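Local coordinates for ALDH21) (Physcomitrella patens subsp. patens, PDB 5MZ5), which oxidises succinic semialdehyde to succinate with NADP(+) as coenzyme, working as a four-subunit member of the aldehyde dehydrogenase family, at residues A[148-153]-A[493-498]; A[174-179]-A[500-505]. All coordinates share one frame; numbering follows the deposited sequence.

Contact 1. Residues A[148-153]-A[493-498]; sequences AEESVR and GVKYAM. With GOL (glycerol), chain G.
E150, in the last turn of helix 130-151, lies against V494, K495 and M498 in helix 494-500, a helix-to-helix contact that brings two distant parts of the aldehyde dehydrogenase fold together. Starting at the backbone end of the glutamate, CB rests on the thioether, 3.5 Å from M498 SD. CG comes next, approaching the V494 CG1 methyl at 4.2 Å. Here the chain folds over (chi2 -60°), which carries the carboxylate across the root of K495, with E150 CD 3.9 Å from K495 CB. At the tip the two oxygens part company. OE2 accepts a hydrogen bond from O3 of a bound glycerol at 3.0 Å, whereas OE1 makes a salt bridge to R153 of the second subunit. K495 NZ makes no contact with this carboxylate: its extended chain leads away, toward a weak, long ion pair with E157 of the third subunit. An alanine in place of E150 would probably leave that R153 without one of its carboxylate mates and open a gap beside K495 CB. Glycerol spans the groove, its O2 donating to K495 O at 3.1 Å. M498 bends at its last torsion (chi3 73°), and the CE methyl tucks in 3.8 Å from E150 O and 3.6 Å from glycerol O3.

Contact 2. Residues A[174-179]-A[500-505]; sequences VKKFPI and DMLETK
F177 carries CG beside its own backbone N (chi1 -70°), and K505, extended at first, kinks at CG-CD (chi3 -56°); together these torsions lay the lysine chain over one face of the phenylalanine ring. CE sits over the face, offset toward the rim, as a CH-pi contact, and NZ lies 3.9 Å from the centroid of the F177 ring, only 12° off the normal, a cation-pi pair. The ammonium is also hydrogen-bonded to the carbonyl oxygens of F458 and M461 of the third subunit, which hold it in place over the ring. The backbones of 174-178 and 502-505 run antiparallel. K175 and K505 bond through N and O in both directions, as do F177 and E503, with F177 N 2.8 Å from E503 O and E503 N 2.7 Å from F177 O. This pair belongs to the three-stranded oligomerisation sheet of aldehyde dehydrogenases, in which, within the chain, 170-178 is the middle strand, between 156-160 and 502-510. P178 occupies a non-hydrogen-bonded position facing L502, where its missing N-H costs no bond to this partner strand. Just past it, I179 N reaches M501 O at 2.9 Å from well above the carbonyl plane. On the F177 side, I179 CG1 lies 3.9 Å from E503 CG, while the carboxylate of E503 pairs with R491 of the third subunit. K176 and T504 point to the other face, and L502 reaches alongside: the lysine chain crosses the leucine at about a right angle, K176 CB 3.9 Å from L502 CD2. Further along the strands, V174 CG1 meets T504 CG2 at 3.6 Å. A water accepts from K176 NZ and donates to L502 O.

Overall arrangement
From the N terminus the chain runs down helix 130-151 into 148-153, passes through strand 156-160 and turns back along strand 170-178 through 174-179, then enters the coenzyme-binding sheet at strand 182-185. Only after that sheet and the catalytic part does it return, as 493-498 and, almost at once, 500-505. Contact 1 closes a loop of 339 intervening residues and contact 2 one of 320; since their segments alternate, the loops cross. Helix 494-500 thus joins the end of helix 130-151, and strand 502-510 adds itself to the oligomerisation sheet. The contact centres lie 13 Å apart, and both contacts touch the third subunit.

Contact 1. Residues A[148-153]-A[493-498]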
loop_
_atom_site.group_PDB
_atom_site.type_symbol
_atom_site.label_atom_id
_atom_site.label_comp_id
_atom_site.label_asym_id
_atom_site.label_seq_id
_atom_site.Cartn_x
_atom_site.Cartn_y
_atom_site.Cartn_z
ATOM N N ALA A 148 4.249 -11.532 -15.380
ATOM C CA ALA A 148 4.295 -10.513 -16.437
ATOM C C ALA A 148 3.663 -9.203 -15.933
ATOM O O ALA A 148 4.241 -8.129 -16.120
ATOM C CB ALA A 148 3.557 -11.008 -17.690
ATOM N N GLU A 149 2.509 -9.308 -15.235
ATOM C CA GLU A 149 1.787 -8.146 -14.703
ATOM C C GLU A 149 2.495 -7.500 -13.536
ATOM O O GLU A 149 2.452 -6.279 -13.400
ATOM C CB GLU A 149 0.352 -8.546 -14.325
ATOM C CG GLU A 149 -0.405 -9.034 -15.537
ATOM C CD GLU A 149 -1.677 -9.799 -15.269
ATOM O OE1 GLU A 149 -2.096 -9.909 -14.092
ATOM O OE2 GLU A 149 -2.240 -10.318 -16.255
ATOM N N GLU A 150 3.138 -8.321 -12.686
ATOM C CA GLU A 150 3.894 -7.855 -11.530
ATOM C C GLU A 150 5.224 -7.185 -11.927
ATOM O O GLU A 150 5.670 -6.281 -11.221
ATOM C CB GLU A 150 4.142 -8.986 -10.529
ATOM C CG GLU A 150 2.893 -9.484 -9.807
ATOM C CD GLU A 150 2.100 -8.489 -8.972
ATOM O OE1 GLU A 150 0.885 -8.723 -8.783
ATOM O OE2 GLU A 150 2.687 -7.500 -8.480
ATOM N N SER A 151 5.847 -7.619 -13.042
ATOM C CA SER A 151 7.128 -7.062 -13.530
ATOM C C SER A 151 7.092 -5.536 -13.784
ATOM O O SER A 151 8.132 -4.879 -13.656
ATOM C CB SER A 151 7.618 -7.803 -14.773
ATOM O OG SER A 151 6.860 -7.460 -15.917
ATOM N N VAL A 152 5.906 -4.991 -14.130
ATOM C CA VAL A 152 5.688 -3.563 -14.394
ATOM C C VAL A 152 5.036 -2.855 -13.194
ATOM O O VAL A 152 4.624 -1.709 -13.316
ATOM C CB VAL A 152 4.923 -3.304 -15.735
ATOM C CG1 VAL A 152 5.786 -3.642 -16.946
ATOM C CG2 VAL A 152 3.575 -4.047 -15.794
ATOM N N ARG A 153 4.992 -3.517 -12.026
ATOM C CA ARG A 153 4.362 -2.997 -10.808
ATOM C C ARG A 153 5.239 -3.061 -9.577
ATOM O O ARG A 153 4.711 -3.152 -8.467
ATOM C CB ARG A 153 3.083 -3.789 -10.500
ATOM C CG ARG A 153 1.920 -3.275 -11.244
ATOM C CD ARG A 153 0.734 -4.233 -11.231
ATOM N NE ARG A 153 -0.313 -3.585 -12.005
ATOM C CZ ARG A 153 -0.421 -3.674 -13.322
ATOM N NH1 ARG A 153 0.356 -4.511 -14.002
ATOM N NH2 ARG A 153 -1.335 -2.959 -13.967
ATOM N N GLY A 493 4.168 -17.639 -4.359
ATOM C CA GLY A 493 3.032 -16.897 -4.880
ATOM C C GLY A 493 3.788 -15.703 -5.427
ATOM O O GLY A 493 4.640 -15.134 -4.726
ATOM N N VAL A 494 3.617 -15.433 -6.718
ATOM C CA VAL A 494 4.463 -14.548 -7.521
ATOM C C VAL A 494 4.933 -13.260 -6.808
ATOM O O VAL A 494 6.147 -13.080 -6.695
ATOM C CB VAL A 494 3.860 -14.241 -8.905
ATOM C CG1 VAL A 494 4.757 -13.294 -9.685
ATOM C CG2 VAL A 494 3.623 -15.524 -9.692
ATOM N N LYS A 495 4.012 -12.380 -6.335
ATOM C CA LYS A 495 4.434 -11.105 -5.723
ATOM C C LYS A 495 5.231 -11.295 -4.406
ATOM O O LYS A 495 6.136 -10.518 -4.134
ATOM C CB LYS A 495 3.269 -10.108 -5.581
ATOM C CG LYS A 495 2.234 -10.420 -4.502
ATOM C CD LYS A 495 1.145 -9.345 -4.518
ATOM C CE LYS A 495 0.224 -9.415 -3.327
ATOM N NZ LYS A 495 -1.066 -8.721 -3.592
ATOM N N TYR A 496 4.969 -12.362 -3.658
ATOM C CA TYR A 496 5.696 -12.683 -2.412
ATOM C C TYR A 496 7.070 -13.278 -2.714
ATOM O O TYR A 496 8.037 -12.913 -2.047
ATOM C CB TYR A 496 4.854 -13.601 -1.501
ATOM C CG TYR A 496 3.443 -13.087 -1.311
ATOM C CD1 TYR A 496 2.424 -13.449 -2.191
ATOM C CD2 TYR A 496 3.136 -12.190 -0.289
ATOM C CE1 TYR A 496 1.134 -12.934 -2.055
ATOM C CE2 TYR A 496 1.850 -11.662 -0.151
ATOM C CZ TYR A 496 0.848 -12.064 -1.017
ATOM O OH TYR A 496 -0.416 -11.565 -0.848
ATOM N N ALA A 497 7.168 -14.189 -3.734
ATOM C CA ALA A 497 8.466 -14.747 -4.148
ATOM C C ALA A 497 9.359 -13.612 -4.662
ATOM O O ALA A 497 10.545 -13.581 -4.330
ATOM C CB ALA A 497 8.292 -15.803 -5.227
ATOM N N MET A 498 8.760 -12.630 -5.399
ATOM C CA MET A 498 9.481 -11.447 -5.890
ATOM C C MET A 498 10.103 -10.633 -4.759
ATOM O O MET A 498 11.235 -10.195 -4.907
ATOM C CB MET A 498 8.580 -10.556 -6.743
ATOM C CG MET A 498 8.303 -11.147 -8.073
ATOM S SD MET A 498 6.969 -10.296 -8.913
ATOM C CE MET A 498 7.853 -8.755 -9.363
HETATM C C1 GOL G . 7.774 -6.167 -5.112
HETATM O O1 GOL G . 7.407 -5.926 -3.755
HETATM C C2 GOL G . 6.684 -6.847 -5.907
HETATM O O2 GOL G . 5.822 -7.590 -5.027
HETATM C C3 GOL G . 5.893 -5.874 -6.757
HETATM O O3 GOL G . 5.501 -6.438 -8.025
#

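Contact 2. Residues A[174-179]-A[500-505]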
loop_
_atom_site.group_PDB
_atom_site.type_symbol
_atom_site.label_atom_id
_atom_site.label_comp_id
_atom_site.label_asym_id
_atom_site.label_seq_id
_atom_site.Cartn_x
_atom_site.Cartn_y
_atom_site.Cartn_z
ATOM N N VAL A 174 12.437 5.105 -1.186
ATOM C CA VAL A 174 12.704 3.692 -0.931
ATOM C C VAL A 174 12.403 2.934 -2.216
ATOM O O VAL A 174 11.288 3.000 -2.714
ATOM C CB VAL A 174 11.892 3.142 0.271
ATOM C CG1 VAL A 174 12.272 1.695 0.562
ATOM C CG2 VAL A 174 12.091 4.006 1.509
ATOM N N LYS A 175 13.403 2.243 -2.759
ATOM C CA LYS A 175 13.281 1.502 -4.008
ATOM C C LYS A 175 13.834 0.094 -3.799
ATOM O O LYS A 175 14.656 -0.126 -2.917
ATOM C CB LYS A 175 14.056 2.264 -5.109
ATOM C CG LYS A 175 13.686 1.951 -6.533
ATOM C CD LYS A 175 14.104 3.094 -7.434
ATOM C CE LYS A 175 15.026 2.657 -8.541
ATOM N NZ LYS A 175 15.258 3.764 -9.507
ATOM N N LYS A 176 13.337 -0.868 -4.580
ATOM C CA LYS A 176 13.747 -2.271 -4.509
ATOM C C LYS A 176 14.617 -2.630 -5.695
ATOM O O LYS A 176 14.349 -2.203 -6.819
ATOM C CB LYS A 176 12.531 -3.200 -4.386
ATOM C CG LYS A 176 11.842 -3.114 -3.037
ATOM C CD LYS A 176 10.551 -3.893 -3.045
ATOM C CE LYS A 176 9.717 -3.649 -1.812
ATOM N NZ LYS A 176 10.007 -4.653 -0.754
ATOM N N PHE A 177 15.688 -3.385 -5.438
ATOM C CA PHE A 177 16.661 -3.767 -6.456
ATOM C C PHE A 177 16.821 -5.276 -6.550
ATOM O O PHE A 177 16.703 -5.941 -5.524
ATOM C CB PHE A 177 18.025 -3.122 -6.115
ATOM C CG PHE A 177 18.060 -1.623 -6.288
ATOM C CD1 PHE A 177 17.535 -0.778 -5.310
ATOM C CD2 PHE A 177 18.624 -1.052 -7.426
ATOM C CE1 PHE A 177 17.535 0.612 -5.491
ATOM C CE2 PHE A 177 18.644 0.337 -7.596
ATOM C CZ PHE A 177 18.122 1.161 -6.616
ATOM N N PRO A 178 17.146 -5.849 -7.738
ATOM C CA PRO A 178 17.403 -7.303 -7.792
ATOM C C PRO A 178 18.475 -7.740 -6.783
ATOM O O PRO A 178 19.499 -7.064 -6.660
ATOM C CB PRO A 178 17.877 -7.536 -9.239
ATOM C CG PRO A 178 17.356 -6.369 -10.013
ATOM C CD PRO A 178 17.345 -5.213 -9.062
ATOM N N ILE A 179 18.223 -8.822 -6.033
ATOM C CA ILE A 179 19.172 -9.362 -5.029
ATOM C C ILE A 179 20.463 -9.876 -5.706
ATOM O O ILE A 179 21.531 -9.832 -5.091
ATOM C CB ILE A 179 18.509 -10.444 -4.114
ATOM C CG1 ILE A 179 19.346 -10.708 -2.819
ATOM C CG2 ILE A 179 18.183 -11.772 -4.880
ATOM C CD1 ILE A 179 18.603 -11.566 -1.756
ATOM N N ASP A 500 11.407 -11.636 -1.918
ATOM C CA ASP A 500 12.632 -12.299 -1.481
ATOM C C ASP A 500 13.798 -12.160 -2.472
ATOM O O ASP A 500 14.951 -12.320 -2.081
ATOM C CB ASP A 500 12.353 -13.773 -1.138
ATOM C CG ASP A 500 11.407 -13.924 0.055
ATOM O OD1 ASP A 500 11.606 -13.224 1.066
ATOM O OD2 ASP A 500 10.433 -14.668 -0.057
ATOM N N MET A 501 13.496 -11.840 -3.740
ATOM C CA MET A 501 14.487 -11.612 -4.798
ATOM C C MET A 501 14.810 -10.117 -4.964
ATOM O O MET A 501 15.489 -9.709 -5.912
ATOM C CB MET A 501 13.994 -12.216 -6.111
ATOM C CG MET A 501 14.020 -13.708 -6.082
ATOM S SD MET A 501 13.146 -14.461 -7.447
ATOM C CE MET A 501 13.033 -16.153 -6.853
ATOM N N LEU A 502 14.318 -9.304 -4.026
ATOM C CA LEU A 502 14.503 -7.855 -4.038
ATOM C C LEU A 502 15.170 -7.361 -2.772
ATOM O O LEU A 502 14.896 -7.866 -1.690
ATOM C CB LEU A 502 13.158 -7.125 -4.256
ATOM C CG LEU A 502 12.578 -7.169 -5.678
ATOM C CD1 LEU A 502 11.097 -6.809 -5.681
ATOM C CD2 LEU A 502 13.329 -6.262 -6.636
ATOM N N GLU A 503 16.066 -6.384 -2.915
ATOM C CA GLU A 503 16.730 -5.745 -1.782
ATOM C C GLU A 503 16.241 -4.316 -1.671
ATOM O O GLU A 503 16.099 -3.627 -2.679
ATOM C CB GLU A 503 18.263 -5.797 -1.893
ATOM C CG GLU A 503 18.850 -7.109 -1.385
ATOM C CD GLU A 503 18.871 -7.323 0.123
ATOM O OE1 GLU A 503 19.405 -8.367 0.551
ATOM O OE2 GLU A 503 18.340 -6.474 0.875
ATOM N N THR A 504 15.971 -3.884 -0.453
ATOM C CA THR A 504 15.529 -2.523 -0.168
ATOM C C THR A 504 16.737 -1.573 -0.131
ATOM O O THR A 504 17.745 -1.891 0.496
ATOM C CB THR A 504 14.744 -2.498 1.158
ATOM O OG1 THR A 504 13.577 -3.298 0.987
ATOM C CG2 THR A 504 14.323 -1.078 1.569
ATOM N N LYS A 505 16.613 -0.411 -0.787
ATOM C CA LYS A 505 17.623 0.652 -0.747
ATOM C C LYS A 505 16.898 1.965 -0.548
ATOM O O LYS A 505 15.922 2.247 -1.240
ATOM C CB LYS A 505 18.491 0.699 -2.014
ATOM C CG LYS A 505 19.771 1.543 -1.872
ATOM C CD LYS A 505 20.530 1.719 -3.201
ATOM C CE LYS A 505 20.902 0.402 -3.889
ATOM N NZ LYS A 505 21.709 0.603 -5.130
HETATM O O HOH W 1 11.943 -7.026 -0.494
#